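Local coordinates for protein acidocalcisomal pyrophosphatase (PDB 5C5V) that probably hydrolyses inorganic pyrophosphate with the help of magnesium ions, and carries an EF-hand region joined to its pyrophosphatase domain, at residues Y35-M40 with K78-V83. Residues are numbered along the deposited sequence; the frame is centred on the assembly and turned at random.
Sequences YLGRNM and KCFSMV
The carbonyl oxygen of Y35 accepts the backbone N-H of R38, with R38 N to Y35 O at 3.1 Å. M82 presses tightly against the same oxygen, its CE 3.0 Å from Y35 O. M82 CE also sits over one face of the Y35 ring in a CH-pi contact, 4.1 Å from the centroid and nearly straight above the centre. A bend at chi3 (51°) turns this methyl toward the Y35 carbonyl and over the ring. The sulfur M82 SD lies obliquely to the ring, a Met-aromatic contact. Y35 OH runs on past V83 and is hydrogen-bonded to D86, further along helix 73-87.

N39 flanks M82 as well, with OD1 3.5 Å from M82 CB. Elsewhere, L36 CD2 packs on V83 CG2 at 3.6 Å and also touches C79 SG. M40 is extended beyond CG, and its CE reaches C79 CB at 3.4 Å. C79 CB also lies against L36 O. K78 crosses M40 at about a right angle and forms a salt bridge to D44.

Away from the magnesium and imidodiphosphate sites, the contact joins the end of helix 26-36 and the turn after it to helix 73-87. This is helix packing within the N-terminal helical part, consistent with its EF-hand region.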
ATOM      1  N   TYR A  35      17.418  41.395 -25.688  1.00 70.93           N
ATOM      2  CA  TYR A  35      16.419  40.388 -26.018  1.00 70.57           C
ATOM      3  C   TYR A  35      15.146  41.006 -26.619  1.00 70.71           C
ATOM      4  O   TYR A  35      14.693  40.590 -27.683  1.00 71.08           O
ATOM      5  CB  TYR A  35      16.062  39.551 -24.785  1.00 69.92           C
ATOM      6  CG  TYR A  35      14.851  38.663 -24.967  1.00 69.41           C
ATOM      7  CD1 TYR A  35      14.901  37.547 -25.796  1.00 69.72           C
ATOM      8  CD2 TYR A  35      13.667  38.925 -24.298  1.00 68.83           C
ATOM      9  CE1 TYR A  35      13.797  36.730 -25.970  1.00 69.49           C
ATOM     10  CE2 TYR A  35      12.564  38.111 -24.459  1.00 68.86           C
ATOM     11  CZ  TYR A  35      12.635  37.016 -25.295  1.00 69.16           C
ATOM     12  OH  TYR A  35      11.528  36.210 -25.454  1.00 69.11           O
ATOM     13  N   LEU A  36      14.570  41.988 -25.932  1.00 72.99           N
ATOM     14  CA  LEU A  36      13.358  42.652 -26.409  1.00 73.52           C
ATOM     15  C   LEU A  36      13.608  43.314 -27.761  1.00 74.32           C
ATOM     16  O   LEU A  36      12.724  43.374 -28.612  1.00 74.79           O
ATOM     17  CB  LEU A  36      12.889  43.688 -25.391  1.00 73.18           C
ATOM     18  CG  LEU A  36      12.269  43.080 -24.130  1.00 72.59           C
ATOM     19  CD1 LEU A  36      11.959  44.167 -23.128  1.00 72.70           C
ATOM     20  CD2 LEU A  36      11.002  42.305 -24.473  1.00 72.22           C
ATOM     21  N   GLY A  37      14.839  43.772 -27.935  1.00 75.73           N
ATOM     22  CA  GLY A  37      15.310  44.487 -29.101  1.00 76.43           C
ATOM     23  C   GLY A  37      15.712  43.622 -30.277  1.00 76.97           C
ATOM     24  O   GLY A  37      16.096  44.127 -31.332  1.00 77.78           O
ATOM     25  N   ARG A  38      15.611  42.314 -30.111  1.00 76.56           N
ATOM     26  CA  ARG A  38      16.042  41.381 -31.142  1.00 77.02           C
ATOM     27  C   ARG A  38      15.317  41.558 -32.480  1.00 77.63           C
ATOM     28  O   ARG A  38      15.885  41.299 -33.533  1.00 78.25           O
ATOM     29  CB  ARG A  38      15.848  39.946 -30.631  1.00 76.48           C
ATOM     30  CG  ARG A  38      16.534  38.873 -31.459  1.00 77.12           C
ATOM     31  CD  ARG A  38      16.361  37.478 -30.844  1.00 76.83           C
ATOM     32  NE  ARG A  38      17.066  37.339 -29.570  1.00 76.33           N
ATOM     33  CZ  ARG A  38      18.274  36.791 -29.433  1.00 76.44           C
ATOM     34  NH1 ARG A  38      18.917  36.317 -30.495  1.00 76.70           N
ATOM     35  NH2 ARG A  38      18.840  36.715 -28.230  1.00 75.66           N
ATOM     36  N   ASN A  39      14.083  42.036 -32.459  1.00 78.45           N
ATOM     37  CA  ASN A  39      13.387  42.244 -33.709  1.00 79.24           C
ATOM     38  C   ASN A  39      13.331  43.723 -34.017  1.00 79.86           C
ATOM     39  O   ASN A  39      12.386  44.204 -34.631  1.00 80.11           O
ATOM     40  CB  ASN A  39      11.998  41.640 -33.650  1.00 79.23           C
ATOM     41  CG  ASN A  39      12.043  40.130 -33.581  1.00 79.34           C
ATOM     42  OD1 ASN A  39      11.599  39.515 -32.604  1.00 78.81           O
ATOM     43  ND2 ASN A  39      12.609  39.518 -34.621  1.00 79.40           N
ATOM     44  N   MET A  40      14.357  44.436 -33.548  1.00 82.34           N
ATOM     45  CA  MET A  40      14.485  45.872 -33.751  1.00 82.60           C
ATOM     46  C   MET A  40      15.902  46.165 -34.205  1.00 82.93           C
ATOM     47  O   MET A  40      16.735  45.265 -34.317  1.00 82.44           O
ATOM     48  CB  MET A  40      14.202  46.639 -32.458  1.00 82.36           C
ATOM     49  CG  MET A  40      12.959  46.176 -31.699  1.00 81.66           C
ATOM     50  SD  MET A  40      12.705  47.170 -30.215  1.00 81.62           S
ATOM     51  CE  MET A  40      11.231  46.421 -29.526  1.00 80.56           C
ATOM     52  N   LYS A  78       4.980  44.516 -31.717  1.00 83.68           N
ATOM     53  CA  LYS A  78       5.887  43.924 -32.698  1.00 83.70           C
ATOM     54  C   LYS A  78       6.888  42.986 -32.007  1.00 83.35           C
ATOM     55  O   LYS A  78       7.040  41.826 -32.416  1.00 82.96           O
ATOM     56  CB  LYS A  78       6.668  44.973 -33.476  1.00 84.36           C
ATOM     57  CG  LYS A  78       7.669  45.773 -32.658  1.00 84.25           C
ATOM     58  CD  LYS A  78       8.262  46.886 -33.502  1.00 84.67           C
ATOM     59  CE  LYS A  78       9.224  47.752 -32.714  1.00 84.78           C
ATOM     60  NZ  LYS A  78       9.804  48.838 -33.570  1.00 85.15           N
ATOM     61  N   CYS A  79       7.538  43.457 -30.937  1.00 82.15           N
ATOM     62  CA  CYS A  79       8.537  42.627 -30.274  1.00 81.45           C
ATOM     63  C   CYS A  79       7.800  41.615 -29.406  1.00 80.49           C
ATOM     64  O   CYS A  79       8.283  40.510 -29.187  1.00 80.06           O
ATOM     65  CB  CYS A  79       9.512  43.454 -29.419  1.00 81.29           C
ATOM     66  SG  CYS A  79       9.001  43.682 -27.676  1.00 80.30           S
ATOM     67  N   PHE A  80       6.616  41.992 -28.933  1.00 76.80           N
ATOM     68  CA  PHE A  80       5.824  41.135 -28.058  1.00 76.09           C
ATOM     69  C   PHE A  80       5.450  39.816 -28.721  1.00 75.97           C
ATOM     70  O   PHE A  80       5.136  38.835 -28.046  1.00 75.46           O
ATOM     71  CB  PHE A  80       4.545  41.843 -27.612  1.00 76.20           C
ATOM     72  CG  PHE A  80       3.673  41.003 -26.720  1.00 75.60           C
ATOM     73  CD1 PHE A  80       3.979  40.841 -25.373  1.00 74.95           C
ATOM     74  CD2 PHE A  80       2.575  40.333 -27.236  1.00 75.61           C
ATOM     75  CE1 PHE A  80       3.186  40.046 -24.545  1.00 74.37           C
ATOM     76  CE2 PHE A  80       1.776  39.536 -26.418  1.00 75.37           C
ATOM     77  CZ  PHE A  80       2.085  39.392 -25.070  1.00 74.60           C
ATOM     78  N   SER A  81       5.452  39.784 -30.043  1.00 75.47           N
ATOM     79  CA  SER A  81       5.147  38.535 -30.723  1.00 75.36           C
ATOM     80  C   SER A  81       6.225  37.505 -30.401  1.00 74.86           C
ATOM     81  O   SER A  81       5.934  36.323 -30.258  1.00 74.54           O
ATOM     82  CB  SER A  81       5.029  38.742 -32.231  1.00 76.28           C
ATOM     83  OG  SER A  81       4.742  37.506 -32.860  1.00 76.48           O
ATOM     84  N   MET A  82       7.472  37.959 -30.301  1.00 73.12           N
ATOM     85  CA  MET A  82       8.564  37.083 -29.886  1.00 72.76           C
ATOM     86  C   MET A  82       8.393  36.671 -28.427  1.00 71.90           C
ATOM     87  O   MET A  82       8.446  35.492 -28.103  1.00 71.39           O
ATOM     88  CB  MET A  82       9.921  37.761 -30.089  1.00 73.13           C
ATOM     89  CG  MET A  82      11.077  36.984 -29.455  1.00 73.07           C
ATOM     90  SD  MET A  82      12.624  37.916 -29.350  1.00 73.31           S
ATOM     91  CE  MET A  82      12.093  39.434 -28.558  1.00 72.58           C
ATOM     92  N   VAL A  83       8.157  37.655 -27.566  1.00 70.66           N
ATOM     93  CA  VAL A  83       7.949  37.423 -26.145  1.00 69.94           C
ATOM     94  C   VAL A  83       6.852  36.398 -25.922  1.00 69.85           C
ATOM     95  O   VAL A  83       7.014  35.447 -25.143  1.00 69.27           O
ATOM     96  CB  VAL A  83       7.565  38.720 -25.407  1.00 69.94           C
ATOM     97  CG1 VAL A  83       7.192  38.418 -23.974  1.00 69.02           C
ATOM     98  CG2 VAL A  83       8.697  39.729 -25.473  1.00 70.14           C
TER